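Local coordinates for hypothetical protein, GDSL-like Lipase/Acylhydrolase family protein (Bacteroides uniformis, PDB 4M8K) that probably hydrolyses ester bonds of lipid or other acyl substrates, as GDSL-type acylhydrolases do, at residues W65-F68 / I69-G73; D99-F102 / I103-I106; Y144-R147 / P148-Y152. All coordinates share one frame; numbering follows the deposited sequence.

Contact 1: residues W65-F68 / I69-G73; sequences WYRF and IHEHG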
loop_
_atom_site.group_PDB
_atom_site.type_symbol
_atom_site.label_atom_id
_atom_site.label_comp_id
_atom_site.label_asym_id
_atom_site.label_seq_id
_atom_site.Cartn_x
_atom_site.Cartn_y
_atom_site.Cartn_z
ATOM N N TRP A 65 9.057 2.262 -5.172
ATOM C CA TRP A 65 8.091 2.109 -6.279
ATOM C C TRP A 65 8.614 2.703 -7.591
ATOM O O TRP A 65 8.307 2.186 -8.671
ATOM C CB TRP A 65 6.669 2.664 -5.909
ATOM C CG TRP A 65 6.707 4.008 -5.350
ATOM C CD1 TRP A 65 6.895 4.324 -4.058
ATOM C CD2 TRP A 65 6.727 5.218 -6.077
ATOM N NE1 TRP A 65 7.029 5.690 -3.922
ATOM C CE2 TRP A 65 6.901 6.258 -5.153
ATOM C CE3 TRP A 65 6.593 5.538 -7.434
ATOM C CZ2 TRP A 65 6.937 7.610 -5.534
ATOM C CZ3 TRP A 65 6.612 6.900 -7.815
ATOM C CH2 TRP A 65 6.765 7.901 -6.856
ATOM N N TYR A 66 9.328 3.827 -7.487
ATOM C CA TYR A 66 9.954 4.475 -8.617
ATOM C C TYR A 66 11.007 3.534 -9.183
ATOM O O TYR A 66 11.083 3.319 -10.402
ATOM C CB TYR A 66 10.575 5.801 -8.217
ATOM C CG TYR A 66 11.122 6.547 -9.391
ATOM C CD1 TYR A 66 12.326 6.175 -9.965
ATOM C CD2 TYR A 66 10.423 7.620 -9.949
ATOM C CE1 TYR A 66 12.817 6.848 -11.046
ATOM C CE2 TYR A 66 10.916 8.306 -11.036
ATOM C CZ TYR A 66 12.109 7.902 -11.576
ATOM O OH TYR A 66 12.603 8.530 -12.670
ATOM N N ARG A 67 11.777 2.932 -8.281
ATOM C CA ARG A 67 12.771 1.937 -8.626
ATOM C C ARG A 67 12.120 0.770 -9.277
ATOM O O ARG A 67 12.526 0.340 -10.361
ATOM C CB ARG A 67 13.552 1.479 -7.393
ATOM C CG ARG A 67 14.592 2.483 -6.913
ATOM C CD ARG A 67 15.348 1.928 -5.703
ATOM N NE ARG A 67 16.001 0.631 -5.959
ATOM C CZ ARG A 67 17.256 0.495 -6.396
ATOM N NH1 ARG A 67 18.006 1.549 -6.662
ATOM N NH2 ARG A 67 17.754 -0.691 -6.571
ATOM N N PHE A 68 11.088 0.247 -8.634
ATOM C CA PHE A 68 10.388 -0.937 -9.175
ATOM C C PHE A 68 9.859 -0.664 -10.584
ATOM O O PHE A 68 10.019 -1.475 -11.508
ATOM C CB PHE A 68 9.281 -1.369 -8.244
ATOM C CG PHE A 68 8.455 -2.510 -8.742
ATOM C CD1 PHE A 68 8.829 -3.809 -8.497
ATOM C CD2 PHE A 68 7.281 -2.271 -9.397
ATOM C CE1 PHE A 68 8.035 -4.873 -8.874
ATOM C CE2 PHE A 68 6.492 -3.345 -9.828
ATOM C CZ PHE A 68 6.870 -4.641 -9.566
ATOM N N ILE A 69 9.265 0.492 -10.767
ATOM C CA ILE A 69 8.655 0.797 -12.062
ATOM C C ILE A 69 9.718 0.995 -13.138
ATOM O O ILE A 69 9.616 0.398 -14.192
ATOM C CB ILE A 69 7.646 1.953 -11.936
ATOM C CG1 ILE A 69 6.379 1.418 -11.253
ATOM C CG2 ILE A 69 7.263 2.512 -13.300
ATOM C CD1 ILE A 69 5.508 2.512 -10.694
ATOM N N HIS A 70 10.746 1.767 -12.852
ATOM C CA HIS A 70 11.719 2.141 -13.873
ATOM C C HIS A 70 12.713 1.032 -14.178
ATOM O O HIS A 70 13.219 0.954 -15.275
ATOM C CB HIS A 70 12.372 3.463 -13.486
ATOM C CG HIS A 70 11.404 4.612 -13.559
ATOM N ND1 HIS A 70 11.431 5.545 -14.570
ATOM C CD2 HIS A 70 10.333 4.935 -12.787
ATOM C CE1 HIS A 70 10.446 6.411 -14.404
ATOM N NE2 HIS A 70 9.765 6.064 -13.327
ATOM N N GLU A 71 12.899 0.103 -13.252
ATOM C CA GLU A 71 13.824 -0.984 -13.470
ATOM C C GLU A 71 13.212 -2.086 -14.300
ATOM O O GLU A 71 13.940 -2.832 -14.900
ATOM C CB GLU A 71 14.310 -1.598 -12.148
ATOM C CG GLU A 71 15.354 -0.746 -11.444
ATOM C CD GLU A 71 15.376 -0.921 -9.935
ATOM O OE1 GLU A 71 14.766 -1.887 -9.389
ATOM O OE2 GLU A 71 15.966 -0.035 -9.288
ATOM N N HIS A 72 11.892 -2.198 -14.349
ATOM C CA HIS A 72 11.278 -3.439 -14.854
ATOM C C HIS A 72 10.270 -3.239 -16.007
ATOM O O HIS A 72 9.448 -4.107 -16.261
ATOM C CB HIS A 72 10.614 -4.171 -13.682
ATOM C CG HIS A 72 11.580 -4.537 -12.598
ATOM N ND1 HIS A 72 12.649 -5.371 -12.821
ATOM C CD2 HIS A 72 11.654 -4.183 -11.297
ATOM C CE1 HIS A 72 13.352 -5.505 -11.717
ATOM N NE2 HIS A 72 12.777 -4.791 -10.775
ATOM N N GLY A 73 10.322 -2.099 -16.671
ATOM C CA GLY A 73 9.553 -1.906 -17.919
ATOM C C GLY A 73 8.090 -1.566 -17.702
ATOM O O GLY A 73 7.232 -1.867 -18.543
#

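Contact 2: residues D99-F102 / I103-I106; sequences DRSF and ITRI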
loop_
_atom_site.group_PDB
_atom_site.type_symbol
_atom_site.label_atom_id
_atom_site.label_comp_id
_atom_site.label_asym_id
_atom_site.label_seq_id
_atom_site.Cartn_x
_atom_site.Cartn_y
_atom_site.Cartn_z
ATOM N N ASP A 99 -12.240 10.050 6.093
ATOM C CA ASP A 99 -11.856 10.966 5.050
ATOM C C ASP A 99 -10.597 10.505 4.275
ATOM O O ASP A 99 -10.288 11.096 3.276
ATOM C CB ASP A 99 -11.610 12.396 5.618
ATOM C CG ASP A 99 -10.500 12.469 6.651
ATOM O OD1 ASP A 99 -9.980 11.439 7.123
ATOM O OD2 ASP A 99 -10.145 13.608 7.052
ATOM N N ARG A 100 -9.880 9.464 4.704
ATOM C CA ARG A 100 -8.597 9.119 4.093
ATOM C C ARG A 100 -8.198 7.665 4.116
ATOM O O ARG A 100 -7.075 7.340 3.704
ATOM C CB ARG A 100 -7.450 9.868 4.783
ATOM C CG ARG A 100 -7.242 9.437 6.251
ATOM C CD ARG A 100 -6.368 10.471 7.020
ATOM N NE ARG A 100 -7.140 11.666 7.275
ATOM C CZ ARG A 100 -6.636 12.778 7.795
ATOM N NH1 ARG A 100 -5.331 12.890 8.076
ATOM N NH2 ARG A 100 -7.428 13.786 7.996
ATOM N N SER A 101 -9.082 6.786 4.543
ATOM C CA SER A 101 -8.706 5.406 4.709
ATOM C C SER A 101 -8.565 4.741 3.366
ATOM O O SER A 101 -9.132 5.242 2.389
ATOM C CB SER A 101 -9.741 4.706 5.584
ATOM O OG SER A 101 -11.014 4.830 5.020
ATOM N N PHE A 102 -7.835 3.615 3.298
ATOM C CA PHE A 102 -7.555 2.989 1.990
ATOM C C PHE A 102 -8.894 2.721 1.319
ATOM O O PHE A 102 -9.037 2.880 0.140
ATOM C CB PHE A 102 -6.796 1.676 2.099
ATOM C CG PHE A 102 -5.300 1.820 2.273
ATOM C CD1 PHE A 102 -4.749 2.815 3.028
ATOM C CD2 PHE A 102 -4.461 0.909 1.677
ATOM C CE1 PHE A 102 -3.374 2.948 3.133
ATOM C CE2 PHE A 102 -3.100 0.987 1.830
ATOM C CZ PHE A 102 -2.552 2.015 2.551
ATOM N N ILE A 103 -9.864 2.289 2.105
ATOM C CA ILE A 103 -11.141 1.807 1.555
ATOM C C ILE A 103 -11.990 2.914 0.951
ATOM O O ILE A 103 -12.924 2.640 0.183
ATOM C CB ILE A 103 -11.921 0.962 2.578
ATOM C CG1 ILE A 103 -12.250 1.756 3.847
ATOM C CG2 ILE A 103 -11.150 -0.316 2.909
ATOM C CD1 ILE A 103 -12.950 0.875 4.871
ATOM N N THR A 104 -11.612 4.150 1.195
ATOM C CA THR A 104 -12.285 5.285 0.592
ATOM C C THR A 104 -11.598 5.770 -0.674
ATOM O O THR A 104 -12.137 6.619 -1.349
ATOM C CB THR A 104 -12.366 6.467 1.576
ATOM O OG1 THR A 104 -11.057 7.025 1.767
ATOM C CG2 THR A 104 -12.921 6.004 2.919
ATOM N N ARG A 105 -10.417 5.229 -0.994
ATOM C CA ARG A 105 -9.626 5.703 -2.135
ATOM C C ARG A 105 -9.543 4.756 -3.303
ATOM O O ARG A 105 -8.875 5.019 -4.277
ATOM C CB ARG A 105 -8.247 6.028 -1.612
ATOM C CG ARG A 105 -8.268 7.345 -0.821
ATOM C CD ARG A 105 -7.235 7.408 0.290
ATOM N NE ARG A 105 -5.924 7.041 -0.201
ATOM C CZ ARG A 105 -4.977 6.442 0.491
ATOM N NH1 ARG A 105 -5.123 6.148 1.769
ATOM N NH2 ARG A 105 -3.871 6.135 -0.120
ATOM N N ILE A 106 -10.278 3.639 -3.201
ATOM C CA ILE A 106 -10.212 2.536 -4.155
ATOM C C ILE A 106 -10.729 2.832 -5.571
ATOM O O ILE A 106 -10.363 2.113 -6.472
ATOM C CB ILE A 106 -11.002 1.305 -3.616
ATOM C CG1 ILE A 106 -12.440 1.660 -3.283
ATOM C CG2 ILE A 106 -10.326 0.750 -2.368
ATOM C CD1 ILE A 106 -13.294 0.418 -2.974
HETATM O O HOH W 1 -11.187 9.383 0.608
#

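Contact 3: residues Y144-R147 / P148-Y152; sequences YSFR and PAFCY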
loop_
_atom_site.group_PDB
_atom_site.type_symbol
_atom_site.label_atom_id
_atom_site.label_comp_id
_atom_site.label_asym_id
_atom_site.label_seq_id
_atom_site.Cartn_x
_atom_site.Cartn_y
_atom_site.Cartn_z
ATOM N N TYR A 144 -14.740 0.321 10.843
ATOM C CA TYR A 144 -13.814 0.907 11.845
ATOM C C TYR A 144 -12.826 -0.139 12.351
ATOM O O TYR A 144 -11.830 0.209 12.942
ATOM C CB TYR A 144 -14.602 1.573 13.015
ATOM C CG TYR A 144 -15.125 2.920 12.645
ATOM C CD1 TYR A 144 -14.322 4.036 12.816
ATOM C CD2 TYR A 144 -16.400 3.098 12.108
ATOM C CE1 TYR A 144 -14.754 5.267 12.428
ATOM C CE2 TYR A 144 -16.835 4.347 11.694
ATOM C CZ TYR A 144 -16.011 5.423 11.881
ATOM O OH TYR A 144 -16.437 6.670 11.524
ATOM N N SER A 145 -13.088 -1.434 12.117
ATOM C CA SER A 145 -12.183 -2.468 12.553
ATOM C C SER A 145 -11.281 -2.992 11.393
ATOM O O SER A 145 -11.660 -2.949 10.208
ATOM C CB SER A 145 -12.971 -3.639 13.167
ATOM O OG SER A 145 -13.518 -3.234 14.418
ATOM N N PHE A 146 -10.120 -3.502 11.748
ATOM C CA PHE A 146 -9.148 -3.882 10.718
ATOM C C PHE A 146 -9.542 -5.061 9.807
ATOM O O PHE A 146 -9.448 -4.991 8.538
ATOM C CB PHE A 146 -7.799 -4.191 11.336
ATOM C CG PHE A 146 -6.749 -4.440 10.292
ATOM C CD1 PHE A 146 -6.198 -3.351 9.589
ATOM C CD2 PHE A 146 -6.376 -5.713 9.930
ATOM C CE1 PHE A 146 -5.312 -3.549 8.572
ATOM C CE2 PHE A 146 -5.417 -5.903 8.936
ATOM C CZ PHE A 146 -4.902 -4.815 8.253
ATOM N N ARG A 147 -9.938 -6.170 10.401
ATOM C CA ARG A 147 -10.274 -7.319 9.569
ATOM C C ARG A 147 -11.447 -7.059 8.602
ATOM O O ARG A 147 -11.291 -7.337 7.412
ATOM C CB ARG A 147 -10.525 -8.551 10.399
ATOM C CG ARG A 147 -9.239 -9.079 11.035
ATOM C CD ARG A 147 -9.573 -10.116 12.090
ATOM N NE ARG A 147 -8.382 -10.668 12.754
ATOM C CZ ARG A 147 -8.426 -11.372 13.880
ATOM N NH1 ARG A 147 -9.591 -11.580 14.493
ATOM N NH2 ARG A 147 -7.314 -11.870 14.413
ATOM N N PRO A 148 -12.602 -6.536 9.095
ATOM C CA PRO A 148 -13.630 -6.234 8.091
ATOM C C PRO A 148 -13.152 -5.252 6.998
ATOM O O PRO A 148 -13.446 -5.462 5.836
ATOM C CB PRO A 148 -14.756 -5.632 8.918
ATOM C CG PRO A 148 -14.531 -6.109 10.338
ATOM C CD PRO A 148 -13.044 -6.258 10.470
ATOM N N ALA A 149 -12.411 -4.200 7.384
ATOM C CA ALA A 149 -11.903 -3.214 6.409
ATOM C C ALA A 149 -10.978 -3.797 5.336
ATOM O O ALA A 149 -11.162 -3.497 4.167
ATOM C CB ALA A 149 -11.230 -2.067 7.132
ATOM N N PHE A 150 -10.047 -4.667 5.727
ATOM C CA PHE A 150 -9.113 -5.289 4.802
ATOM C C PHE A 150 -9.809 -6.306 3.943
ATOM O O PHE A 150 -9.530 -6.425 2.752
ATOM C CB PHE A 150 -7.922 -5.927 5.557
ATOM C CG PHE A 150 -6.798 -6.294 4.661
ATOM C CD1 PHE A 150 -5.924 -5.341 4.155
ATOM C CD2 PHE A 150 -6.611 -7.629 4.304
ATOM C CE1 PHE A 150 -4.915 -5.710 3.262
ATOM C CE2 PHE A 150 -5.569 -8.002 3.454
ATOM C CZ PHE A 150 -4.727 -7.041 2.935
ATOM N N CYS A 151 -10.756 -7.048 4.520
ATOM C CA CYS A 151 -11.605 -7.882 3.664
ATOM C C CYS A 151 -12.342 -7.009 2.631
ATOM O O CYS A 151 -12.445 -7.361 1.451
ATOM C CB CYS A 151 -12.629 -8.646 4.511
ATOM S SG CYS A 151 -11.994 -9.892 5.690
ATOM N N TYR A 152 -12.942 -5.898 3.086
ATOM C CA TYR A 152 -13.760 -5.087 2.185
ATOM C C TYR A 152 -12.842 -4.548 1.079
ATOM O O TYR A 152 -13.230 -4.444 -0.094
ATOM C CB TYR A 152 -14.532 -4.009 2.963
ATOM C CG TYR A 152 -15.187 -2.894 2.133
ATOM C CD1 TYR A 152 -14.463 -1.772 1.716
ATOM C CD2 TYR A 152 -16.516 -2.946 1.796
ATOM C CE1 TYR A 152 -15.059 -0.739 0.978
ATOM C CE2 TYR A 152 -17.124 -1.911 1.090
ATOM C CZ TYR A 152 -16.405 -0.822 0.688
ATOM O OH TYR A 152 -17.007 0.156 -0.039
#

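Contact 1: residues W65-F68 / I69-G73
Y66 and H70, one helical turn apart, lay their rings against each other in an offset stack, centroids 3.8 Å apart and planes only 7° from parallel. The phenol, with CG opposite the backbone N (chi1 -175°), offers a face that the imidazole covers, H70 NE2 standing 3.4 Å from Y66 CE2. Replacing Y66 with an alanine would remove that face and would probably leave the exposed H70 ring free to turn. The backbone beneath illustrates regular helical pairing: the amides of I69, H70 and E71 bond to W65 O, Y66 O and R67 O, in each case at 2.9 Å. Satisfaction fades where the helix ends, since H72 N reaches F68 O only in a weak bond of 3.5 Å. The H72 ring edge lies near that same oxygen, H72 CD2 being 3.2 Å from F68 O, and also approaches the F68 ring in an offset edge-to-face pair. R67 and E71 form a salt bridge by charge alone: E71 OE2 sits over the guanidinium face, 3.3 Å from R67 NH2, with no N-H aimed at it. The stronger partner of R67 is D215, which forms a salt bridge with NE. Helix 64-71 thus rests on strands 75-81 and 22-27 through W65 and I69, and on helix 208-222 through F68, while H72 stacks on W219 there.

Contact 2: residues D99-F102 / I103-I106
T104 folds back on S101, and S101 O accepts from it twice, from OG1 at 2.7 Å and from the amide N at 3.0 Å. The two donors approach differently: the hydroxyl lies in the carbonyl plane on a lone pair, the amide well above that plane. With R105 N bonded to F102 O, the backbone makes two overlapping type I beta turns in the loop between strands 75-81 and 114-118. Packing is tight here, T104 CG2 coming within 3.1 Å of S101 OG, a hydroxyl that bonds to H89. R105 fills the buried side. A bend at chi3 (50°) swings its guanidinium back, so that NH1 donates to R100 O at 3.0 Å and passes 3.6 Å from F102 CD1, the phenyl and guanidinium planes being steeply inclined. The other side is looser and wetter. A water bridges D99 O and T104 OG1, donating to both, and the exposed D99 is gripped side-on by R100, R100 NE meeting D99 OD1 and R100 NH2 meeting D99 OD2, each at 2.9 Å; R100 also makes a cation-pi contact with Y97. The two arginines therefore do unlike work. R100 pairs with a carboxylate near solvent, whereas R105, whose NH2 bonds to N80 O and G27 O, probably has its buried charge spread over carbonyl dipoles, tying the loop to the C-terminal ends of strands 22-27 and 75-81.

Contact 3: residues Y144-R147 / P148-Y152
F146 and F150, one turn apart at the start of helix 146-160, point the same way; the helix is one of those flanking the parallel sheet in this alpha/beta fold of the GDSL (SGNH) hydrolase type. They show how near-parallel rings need not stack: the planes differ by 14°, yet the centroids are 5.8 Å apart and the rings, slid past one another, barely overlap. What F146 meets instead is aliphatic. F150 CB lies over one face of the F146 ring, toward the rim, 4.2 Å from F146 CZ. Both side chains have CG opposite the backbone N (chi1 -174° in F146 and -167° in F150), which sets them side by side, and both pack on M182 of helix 176-189, where F150 also touches I185. R147 takes another direction. Its chain runs extended from CG to NE, ending at S181 OG, to which NE hydrogen-bonds. Underneath, successive i+4 to i bonds start the helix, A149 N to S145 O at 3.2 Å, F150 N to F146 O at 2.9 Å and C151 N to R147 O at 3.0 Å. S145 occupies the N-cap position, although its side chain makes no capping bond. P148 suits the first turn, where its lack of an N-H costs no helical bond. Its ring packs back against the cap residue, P148 CD lying 3.8 Å from S145 CB.

All three contacts join neighbours within a turn or two of chain, but their chemistry follows their place in the fold. Contact 1, partly buried, lies across the molecule from the others, its centre 25 Å from that of contact 2 and 30 Å from that of contact 3; it mixes a buried apolar face with aromatic and charged pairs near solvent. Contacts 2 and 3 are mostly buried and touch, I103 CG2 lying 3.4 Å from A149 O. Polar bonding governs the beta turns of contact 2, whereas contact 3 is a largely apolar helix start. Contacts 1 and 2 both reach strand 22-27; contact 3 instead leans on helix 176-189.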